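Local coordinates for protein dextranase (Pseudarthrobacter oxydans, PDB 6NZS) that catalyses the endohydrolysis of (1->6)-alpha-D-glucosidic linkages in dextran, as a member of glycoside hydrolase family 49, at residues A[444-449]-A[457-462]. Residues are numbered along the deposited sequence; the frame is centred on the assembly and turned at random.
Sequences KYNTCI and EDMGST
The side chains of Met459 and Tyr445 lie alongside each other, running in opposite senses, where two surface loops of the family 49 beta-solenoid meet. Residues 444-449 lead into strand 450-452, part of one of the solenoid's parallel sheets; residues 457-462 lie in the loop that leaves it, so the contact bridges the loops at either end of one strand. The second loop makes a type I beta turn from Asp458 to Ser461, which the backbone bond from Ser461 N to Asp458 O closes. An Asx turn sits on top of it: Asp458 OD1 accepts from Gly460 N at 3.1 Å, from above the carboxylate plane and bent to 138°. The turn carries the carbonyl of Met459 over the phenol of Tyr445, with Met459 O 3.3 Å above the centre of the ring. Ser454 OG also hydrogen-bonds this oxygen, which helps fix it there.

The Met459 chain runs out extended (chi2 178°) and then bends at chi3, 72°, to bring its methyl to the first loop. Met459 CE comes within 3.9 Å of Tyr445 CB. The Met459 side chain crosses that of Asn446 at about a right angle, with Met459 CE 3.6 Å from Asn446 OD1. Trp418 and Ser453 also touch Asn446. Further along the first loop, Cys448 is tied to Cys487 by a disulfide, and Asn451 ND2 holds the carbonyl of Tyr445. At the far end of the phenol, Tyr445 OH lies 3.8 Å from Gly460 CA and shares a 2.7 Å hydrogen bond with a water, which donates weakly to Gly460 O.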
# COMPACT_ATOMS: atom_id res chain seq x y z
N LYS A 444 -18.60 -0.71 -10.93
CA LYS A 444 -18.02 -1.95 -10.43
C LYS A 444 -18.33 -2.15 -8.95
O LYS A 444 -18.53 -1.20 -8.20
CB LYS A 444 -16.51 -1.95 -10.62
CG LYS A 444 -16.06 -1.81 -12.06
CD LYS A 444 -15.61 -3.12 -12.61
CE LYS A 444 -15.01 -2.95 -13.99
NZ LYS A 444 -15.60 -3.96 -14.90
N TYR A 445 -18.35 -3.41 -8.53
CA TYR A 445 -18.68 -3.74 -7.14
C TYR A 445 -17.50 -3.54 -6.19
O TYR A 445 -17.73 -3.40 -4.98
CB TYR A 445 -19.15 -5.19 -7.00
CG TYR A 445 -20.37 -5.56 -7.82
CD1 TYR A 445 -21.65 -5.37 -7.32
CD2 TYR A 445 -20.23 -6.14 -9.07
CE1 TYR A 445 -22.77 -5.73 -8.06
CE2 TYR A 445 -21.34 -6.50 -9.83
CZ TYR A 445 -22.60 -6.29 -9.32
OH TYR A 445 -23.70 -6.66 -10.07
N ASN A 446 -16.27 -3.55 -6.70
CA ASN A 446 -15.07 -3.53 -5.86
C ASN A 446 -14.23 -2.30 -6.19
O ASN A 446 -13.15 -2.41 -6.78
CB ASN A 446 -14.25 -4.84 -6.01
CG ASN A 446 -13.73 -5.07 -7.43
OD1 ASN A 446 -14.42 -4.81 -8.41
ND2 ASN A 446 -12.50 -5.55 -7.53
N THR A 447 -14.71 -1.13 -5.80
CA THR A 447 -13.99 0.11 -6.03
C THR A 447 -14.43 1.11 -4.97
O THR A 447 -15.14 0.74 -4.03
CB THR A 447 -14.15 0.57 -7.50
OG1 THR A 447 -13.29 1.70 -7.77
CG2 THR A 447 -15.59 0.95 -7.78
N CYS A 448 -14.00 2.37 -5.13
CA CYS A 448 -14.23 3.49 -4.23
C CYS A 448 -13.24 3.51 -3.07
O CYS A 448 -12.47 2.57 -2.88
CB CYS A 448 -15.66 3.54 -3.67
SG CYS A 448 -16.98 3.38 -4.89
N ILE A 449 -13.28 4.58 -2.27
CA ILE A 449 -12.40 4.68 -1.12
C ILE A 449 -12.71 3.58 -0.10
O ILE A 449 -11.81 2.92 0.42
CB ILE A 449 -12.46 6.09 -0.51
CG1 ILE A 449 -12.11 7.15 -1.57
CG2 ILE A 449 -11.55 6.18 0.70
CD1 ILE A 449 -10.68 7.05 -2.12
N GLU A 457 -17.32 -15.44 -5.27
CA GLU A 457 -17.77 -16.60 -6.04
C GLU A 457 -18.67 -16.18 -7.20
O GLU A 457 -18.76 -16.90 -8.20
CB GLU A 457 -18.50 -17.58 -5.14
CG GLU A 457 -17.60 -18.37 -4.20
CD GLU A 457 -18.37 -19.14 -3.14
OE1 GLU A 457 -19.61 -19.03 -3.11
OE2 GLU A 457 -17.73 -19.84 -2.33
N ASP A 458 -19.37 -15.05 -7.06
CA ASP A 458 -20.27 -14.57 -8.11
C ASP A 458 -20.60 -13.12 -7.75
O ASP A 458 -21.53 -12.86 -6.99
CB ASP A 458 -21.53 -15.41 -8.21
CG ASP A 458 -22.44 -14.99 -9.36
OD1 ASP A 458 -22.18 -13.93 -9.99
OD2 ASP A 458 -23.42 -15.71 -9.64
N MET A 459 -19.84 -12.19 -8.33
CA MET A 459 -20.00 -10.79 -7.97
C MET A 459 -21.35 -10.23 -8.39
O MET A 459 -21.77 -9.21 -7.85
CB MET A 459 -18.86 -9.97 -8.57
CG MET A 459 -17.49 -10.34 -8.01
SD MET A 459 -16.14 -9.41 -8.75
CE MET A 459 -16.41 -7.79 -8.05
N GLY A 460 -22.03 -10.87 -9.34
CA GLY A 460 -23.32 -10.39 -9.79
C GLY A 460 -24.51 -10.95 -9.04
O GLY A 460 -25.64 -10.51 -9.25
N SER A 461 -24.29 -11.91 -8.15
CA SER A 461 -25.38 -12.50 -7.40
C SER A 461 -25.74 -11.61 -6.22
O SER A 461 -24.89 -10.95 -5.62
CB SER A 461 -24.98 -13.89 -6.90
OG SER A 461 -25.94 -14.39 -5.99
N THR A 462 -27.03 -11.60 -5.88
CA THR A 462 -27.49 -10.92 -4.67
C THR A 462 -27.90 -11.89 -3.57
O THR A 462 -28.45 -11.45 -2.56
CB THR A 462 -28.63 -9.95 -4.98
OG1 THR A 462 -29.78 -10.68 -5.42
CG2 THR A 462 -28.20 -8.96 -6.06
O HOH W 1 -26.02 -7.17 -8.86